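Local coordinates for HpcE (Thermus thermophilus, PDB 1WZO), which probably isomerises 2-hydroxyhepta-2,4-diene-1,7-dioate as a member of the fumarylacetoacetate hydrolase family, at residues V98-V103 with L121-A126. Numbering follows the deposited sequence.
Sequences VELAVV and LGYTIA
A classic beta bulge sets Leu121 and Gly122 together against Val103, where the antiparallel ladder between 98-103 and 121-126 begins. The Val103 carbonyl takes two amides: Leu121 N donates to Val103 O at 2.8 Å, and Gly122 N adds a weak bond. Gly122 O in turn accepts from Val103 N, and Val103 CB rests 3.5 Å from that same Gly122 O. Past the bulge, Tyr123 and Val102 form a non-hydrogen-bonded pair, and Tyr123 CA makes a bent C-H...O contact with Ala101 O at 3.3 Å. With its CG swung opposite the carbonyl carbon (chi1 -57°), the phenol lies alongside Val102, whose CG2 meets the ring edge at Tyr123 CE1, 3.8 Å away, while Leu100 CD1 approaches Tyr123 CD1 obliquely. Shortening Tyr123 to an alanine would remove the ring and is likely to leave Val102 CG2 without its aromatic edge and Leu100 CD1 with only CB to pack on, opening a gap beside them. Thr124 exchanges two backbone bonds with Ala101 and presses its CG2 tightly on Ala101 CB (3.5 Å), while its OG1, anti to the backbone N (chi1 -170°), bonds to Phe157 O. Ile125 sits opposite Leu100 on the Tyr123 face and packs on Leu230 and Ile232. Ala126 closes the ladder through paired bonds with Glu99, and its CB lies 4.1 Å from Ala101 CB. The two strands are interior members of the fumarylacetoacetate hydrolase-type fold: 120-131 is flanked by 152-159, whose Leu154 covers Thr124 and Ala126, and 94-104 by 210-212, whose Leu212 touches Glu99, Ala101 and Ala126.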
loop_
_atom_site.group_PDB
_atom_site.type_symbol
_atom_site.label_atom_id
_atom_site.label_comp_id
_atom_site.label_asym_id
_atom_site.label_seq_id
_atom_site.Cartn_x
_atom_site.Cartn_y
_atom_site.Cartn_z
ATOM N N VAL B 98 0.230 -23.510 18.519
ATOM C CA VAL B 98 1.166 -22.482 18.962
ATOM C C VAL B 98 2.466 -22.593 18.171
ATOM O O VAL B 98 3.124 -23.634 18.165
ATOM C CB VAL B 98 1.441 -22.574 20.502
ATOM C CG1 VAL B 98 1.974 -23.947 20.873
ATOM C CG2 VAL B 98 2.406 -21.476 20.921
ATOM N N GLU B 99 2.829 -21.517 17.481
ATOM C CA GLU B 99 4.037 -21.543 16.669
ATOM C C GLU B 99 4.852 -20.270 16.736
ATOM O O GLU B 99 4.313 -19.169 16.886
ATOM C CB GLU B 99 3.680 -21.810 15.194
ATOM C CG GLU B 99 2.604 -22.867 14.993
ATOM C CD GLU B 99 2.466 -23.313 13.541
ATOM O OE1 GLU B 99 3.082 -22.689 12.653
ATOM O OE2 GLU B 99 1.736 -24.291 13.290
ATOM N N LEU B 100 6.165 -20.430 16.628
ATOM C CA LEU B 100 7.065 -19.292 16.607
ATOM C C LEU B 100 6.936 -18.721 15.196
ATOM O O LEU B 100 7.055 -19.461 14.215
ATOM C CB LEU B 100 8.512 -19.740 16.833
ATOM C CG LEU B 100 9.594 -18.668 16.656
ATOM C CD1 LEU B 100 9.445 -17.590 17.728
ATOM C CD2 LEU B 100 10.974 -19.319 16.736
ATOM N N ALA B 101 6.677 -17.422 15.104
ATOM C CA ALA B 101 6.545 -16.744 13.818
ATOM C C ALA B 101 7.787 -15.891 13.585
ATOM O O ALA B 101 8.194 -15.120 14.455
ATOM C CB ALA B 101 5.293 -15.869 13.813
ATOM N N VAL B 102 8.389 -16.040 12.408
ATOM C CA VAL B 102 9.599 -15.312 12.049
ATOM C C VAL B 102 9.279 -14.212 11.050
ATOM O O VAL B 102 8.651 -14.463 10.017
ATOM C CB VAL B 102 10.632 -16.273 11.427
ATOM C CG1 VAL B 102 11.934 -15.540 11.128
ATOM C CG2 VAL B 102 10.863 -17.449 12.371
ATOM N N VAL B 103 9.718 -12.996 11.358
ATOM C CA VAL B 103 9.462 -11.848 10.494
ATOM C C VAL B 103 10.708 -11.444 9.718
ATOM O O VAL B 103 11.734 -11.111 10.307
ATOM C CB VAL B 103 8.970 -10.649 11.327
ATOM C CG1 VAL B 103 8.520 -9.514 10.407
ATOM C CG2 VAL B 103 7.829 -11.094 12.240
ATOM N N LEU B 121 14.064 -9.787 10.980
ATOM C CA LEU B 121 13.784 -8.541 11.684
ATOM C C LEU B 121 13.459 -8.845 13.143
ATOM O O LEU B 121 14.006 -8.228 14.054
ATOM C CB LEU B 121 12.603 -7.817 11.032
ATOM C CG LEU B 121 12.094 -6.543 11.717
ATOM C CD1 LEU B 121 13.174 -5.469 11.678
ATOM C CD2 LEU B 121 10.839 -6.048 11.016
ATOM N N GLY B 122 12.568 -9.806 13.359
ATOM C CA GLY B 122 12.186 -10.164 14.712
ATOM C C GLY B 122 11.248 -11.354 14.759
ATOM O O GLY B 122 11.049 -12.038 13.751
ATOM N N TYR B 123 10.650 -11.582 15.925
ATOM C CA TYR B 123 9.754 -12.717 16.121
ATOM C C TYR B 123 8.457 -12.317 16.804
ATOM O O TYR B 123 8.360 -11.245 17.393
ATOM C CB TYR B 123 10.454 -13.776 16.982
ATOM C CG TYR B 123 11.764 -14.256 16.407
ATOM C CD1 TYR B 123 11.803 -15.313 15.500
ATOM C CD2 TYR B 123 12.965 -13.625 16.738
ATOM C CE1 TYR B 123 12.997 -15.728 14.932
ATOM C CE2 TYR B 123 14.171 -14.033 16.174
ATOM C CZ TYR B 123 14.177 -15.085 15.269
ATOM O OH TYR B 123 15.358 -15.480 14.685
ATOM N N THR B 124 7.464 -13.195 16.717
ATOM C CA THR B 124 6.181 -12.973 17.359
ATOM C C THR B 124 5.540 -14.332 17.555
ATOM O O THR B 124 6.128 -15.362 17.194
ATOM C CB THR B 124 5.260 -12.041 16.517
ATOM O OG1 THR B 124 4.126 -11.670 17.306
ATOM C CG2 THR B 124 4.778 -12.734 15.246
ATOM N N ILE B 125 4.354 -14.345 18.150
ATOM C CA ILE B 125 3.631 -15.588 18.397
ATOM C C ILE B 125 2.486 -15.724 17.394
ATOM O O ILE B 125 1.864 -14.731 17.015
ATOM C CB ILE B 125 3.007 -15.607 19.810
ATOM C CG1 ILE B 125 4.087 -15.378 20.872
ATOM C CG2 ILE B 125 2.280 -16.927 20.041
ATOM C CD1 ILE B 125 3.514 -15.050 22.240
ATOM N N ALA B 126 2.212 -16.955 16.976
ATOM C CA ALA B 126 1.120 -17.210 16.045
ATOM C C ALA B 126 0.274 -18.375 16.529
ATOM O O ALA B 126 0.777 -19.312 17.149
ATOM C CB ALA B 126 1.668 -17.527 14.652
#